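Local structure of capsid protein (Penaeus vannamei nodavirus, 5YL0) at residues V14-P19 / L97-T102. The protein forms part of the viral capsid shell, this fragment probably being the protruding domain that makes the surface spikes of the particle. Sequence-based numbering, arbitrary orientation.
Sequences VNFIKP and LSVVLT
The loop that leaves strand 8-15 passes over the inward side of strand 95-101 in this all-beta capsid domain, and Phe16, Ile17 and Pro19 pack there on Leu97, Val99 and Leu101. Alternation along the strand puts Leu97, Val99 and Leu101 on the face toward the loop, whereas Ser98 and Val100 start away from it. Val99 is shared by all three loop residues. Its CG2 approaches Phe16 CD1 at 4.1 Å, oblique to the ring, while Leu97 CD1 lies 4.3 Å from Phe16 CE1. Ile17 has CG1 wedged between its own backbone N and carbonyl carbon (chi1 60°), which carries that branch to 3.9 Å from Val99 CB; Ile17 CD1 reaches the same atom at 4.1 Å. Pro19 rests its ring on the strand, with CG 3.6 Å from Val99 O and CD 3.7 Å from Leu101 CD1. No hydrogen bond joins the segments; the 301 Å² buried between them is mainly apolar packing. Part of the polar anchorage comes from strand 26-30, where Gln28 donates a hydrogen bond from NE2 to Asn15 O and accepts one at OE1 from Ile17 N. Phe16 also meets Phe112 of strand 111-117 and Leu59 of strand 58-63.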
ATOM      1  N   VAL B  14       2.391   0.108  11.640  1.00 10.04           N
ATOM      2  CA  VAL B  14       3.234  -0.890  12.350  1.00 10.64           C
ATOM      3  C   VAL B  14       4.168  -1.503  11.348  1.00  9.88           C
ATOM      4  O   VAL B  14       3.710  -1.807  10.223  1.00 11.55           O
ATOM      5  CB  VAL B  14       2.371  -2.001  13.018  1.00 11.23           C
ATOM      6  CG1 VAL B  14       3.154  -3.067  13.727  1.00 12.61           C
ATOM      7  CG2 VAL B  14       1.346  -1.396  13.972  1.00 13.20           C
ATOM      8  N   ASN B  15       5.401  -1.781  11.696  1.00  9.39           N
ATOM      9  CA  ASN B  15       6.270  -2.507  10.827  1.00  9.61           C
ATOM     10  C   ASN B  15       6.058  -3.971  10.883  1.00  8.75           C
ATOM     11  O   ASN B  15       5.733  -4.534  11.972  1.00  9.87           O
ATOM     12  CB  ASN B  15       7.759  -2.201  11.187  1.00 10.01           C
ATOM     13  CG  ASN B  15       8.156  -0.776  10.909  1.00 12.27           C
ATOM     14  OD1 ASN B  15       7.628  -0.157  10.022  1.00 12.27           O
ATOM     15  ND2 ASN B  15       9.132  -0.288  11.611  1.00 13.42           N
ATOM     16  N   PHE B  16       6.225  -4.670   9.771  1.00  9.78           N
ATOM     17  CA  PHE B  16       6.296  -6.108   9.773  1.00  8.98           C
ATOM     18  C   PHE B  16       7.531  -6.579  10.515  1.00  8.72           C
ATOM     19  O   PHE B  16       8.579  -5.979  10.440  1.00  9.04           O
ATOM     20  CB  PHE B  16       6.348  -6.692   8.346  1.00  9.03           C
ATOM     21  CG  PHE B  16       5.013  -6.715   7.657  1.00  9.13           C
ATOM     22  CD1 PHE B  16       3.987  -7.506   8.172  1.00  9.34           C
ATOM     23  CD2 PHE B  16       4.750  -5.975   6.483  1.00  8.58           C
ATOM     24  CE1 PHE B  16       2.779  -7.561   7.491  1.00 10.47           C
ATOM     25  CE2 PHE B  16       3.548  -5.988   5.844  1.00  9.92           C
ATOM     26  CZ  PHE B  16       2.575  -6.809   6.330  1.00 10.65           C
ATOM     27  N   ILE B  17       7.408  -7.724  11.175  1.00  9.08           N
ATOM     28  CA  ILE B  17       8.538  -8.430  11.781  1.00  9.75           C
ATOM     29  C   ILE B  17       9.475  -8.870  10.676  1.00 10.88           C
ATOM     30  O   ILE B  17       9.161  -8.882   9.446  1.00 10.63           O
ATOM     31  CB  ILE B  17       8.119  -9.607  12.639  1.00 11.17           C
ATOM     32  CG1 ILE B  17       7.363 -10.655  11.873  1.00 10.74           C
ATOM     33  CG2 ILE B  17       7.422  -9.107  13.925  1.00 11.65           C
ATOM     34  CD1 ILE B  17       7.095 -11.945  12.622  1.00 12.60           C
ATOM     35  N   LYS B  18      10.692  -9.224  11.108  1.00 10.29           N
ATOM     36  CA  LYS B  18      11.790  -9.734  10.254  1.00 10.04           C
ATOM     37  C   LYS B  18      12.051 -11.161  10.698  1.00 10.41           C
ATOM     38  O   LYS B  18      12.767 -11.419  11.694  1.00 11.56           O
ATOM     39  CB  LYS B  18      13.016  -8.865  10.424  1.00 10.55           C
ATOM     40  CG  LYS B  18      12.723  -7.412  10.252  1.00 11.79           C
ATOM     41  CD  LYS B  18      13.933  -6.547  10.226  1.00 13.87           C
ATOM     42  CE  LYS B  18      13.564  -5.104   9.786  1.00 16.49           C
ATOM     43  NZ  LYS B  18      13.108  -4.279  10.898  1.00 20.58           N
ATOM     44  N   PRO B  19      11.428 -12.166  10.068  1.00 10.95           N
ATOM     45  CA  PRO B  19      11.584 -13.566  10.448  1.00 11.83           C
ATOM     46  C   PRO B  19      13.028 -14.007  10.367  1.00 11.06           C
ATOM     47  O   PRO B  19      13.841 -13.478   9.589  1.00 11.70           O
ATOM     48  CB  PRO B  19      10.693 -14.300   9.451  1.00 11.83           C
ATOM     49  CG  PRO B  19       9.632 -13.308   9.050  1.00 12.21           C
ATOM     50  CD  PRO B  19      10.385 -12.016   9.000  1.00 12.14           C
ATOM     51  N   LEU B  97      -0.810 -12.210  13.119  1.00 10.71           N
ATOM     52  CA  LEU B  97      -0.468 -12.446  11.711  1.00  9.79           C
ATOM     53  C   LEU B  97       0.573 -13.531  11.576  1.00 11.10           C
ATOM     54  O   LEU B  97       1.419 -13.700  12.469  1.00 12.57           O
ATOM     55  CB  LEU B  97       0.096 -11.174  11.058  1.00 11.06           C
ATOM     56  CG  LEU B  97      -0.784  -9.918  11.181  1.00 11.46           C
ATOM     57  CD1 LEU B  97      -0.058  -8.716  10.550  1.00 12.26           C
ATOM     58  CD2 LEU B  97      -2.193 -10.153  10.691  1.00 11.41           C
ATOM     59  N   SER B  98       0.600 -14.214  10.464  1.00 10.35           N
ATOM     60  CA  SER B  98       1.677 -15.139  10.092  1.00 11.19           C
ATOM     61  C   SER B  98       2.481 -14.461   8.980  1.00 10.25           C
ATOM     62  O   SER B  98       1.928 -14.158   7.873  1.00 11.58           O
ATOM     63  CB  SER B  98       1.088 -16.404   9.607  1.00 12.46           C
ATOM     64  OG  SER B  98       2.071 -17.402   9.341  1.00 16.20           O
ATOM     65  N   VAL B  99       3.786 -14.263   9.206  1.00 10.18           N
ATOM     66  CA  VAL B  99       4.628 -13.443   8.258  1.00 10.66           C
ATOM     67  C   VAL B  99       5.762 -14.320   7.792  1.00 10.30           C
ATOM     68  O   VAL B  99       6.454 -14.978   8.635  1.00 11.64           O
ATOM     69  CB  VAL B  99       5.186 -12.245   9.041  1.00 10.87           C
ATOM     70  CG1 VAL B  99       6.054 -11.429   8.032  1.00 11.91           C
ATOM     71  CG2 VAL B  99       4.070 -11.369   9.577  1.00 11.61           C
ATOM     72  N   VAL B 100       5.984 -14.398   6.496  1.00 10.29           N
ATOM     73  CA  VAL B 100       7.030 -15.252   5.906  1.00 11.28           C
ATOM     74  C   VAL B 100       7.888 -14.404   4.980  1.00  9.56           C
ATOM     75  O   VAL B 100       7.331 -13.653   4.108  1.00 11.16           O
ATOM     76  CB  VAL B 100       6.406 -16.352   5.047  1.00 15.38           C
ATOM     77  CG1 VAL B 100       7.492 -17.180   4.365  1.00 15.60           C
ATOM     78  CG2 VAL B 100       5.383 -17.273   5.677  1.00 18.29           C
ATOM     79  N   LEU B 101       9.187 -14.517   5.174  1.00  9.71           N
ATOM     80  CA  LEU B 101      10.155 -13.893   4.247  1.00 11.40           C
ATOM     81  C   LEU B 101      10.778 -14.992   3.459  1.00 10.66           C
ATOM     82  O   LEU B 101      11.324 -15.982   4.082  1.00 12.57           O
ATOM     83  CB  LEU B 101      11.301 -13.257   5.071  1.00 14.31           C
ATOM     84  CG  LEU B 101      11.305 -11.761   5.293  1.00 19.33           C
ATOM     85  CD1 LEU B 101      12.611 -11.465   6.077  1.00 16.95           C
ATOM     86  CD2 LEU B 101      11.337 -11.027   3.943  1.00 17.43           C
ATOM     87  N   THR B 102      10.782 -14.951   2.156  1.00 10.23           N
ATOM     88  CA  THR B 102      11.358 -15.997   1.371  1.00 10.86           C
ATOM     89  C   THR B 102      12.836 -16.162   1.567  1.00 10.73           C
ATOM     90  O   THR B 102      13.299 -17.360   1.641  1.00 12.81           O
ATOM     91  CB  THR B 102      11.005 -15.767  -0.081  1.00 11.20           C
ATOM     92  OG1 THR B 102       9.600 -15.674  -0.199  1.00 12.70           O
ATOM     93  CG2 THR B 102      11.549 -16.896  -1.015  1.00 12.90           C
TER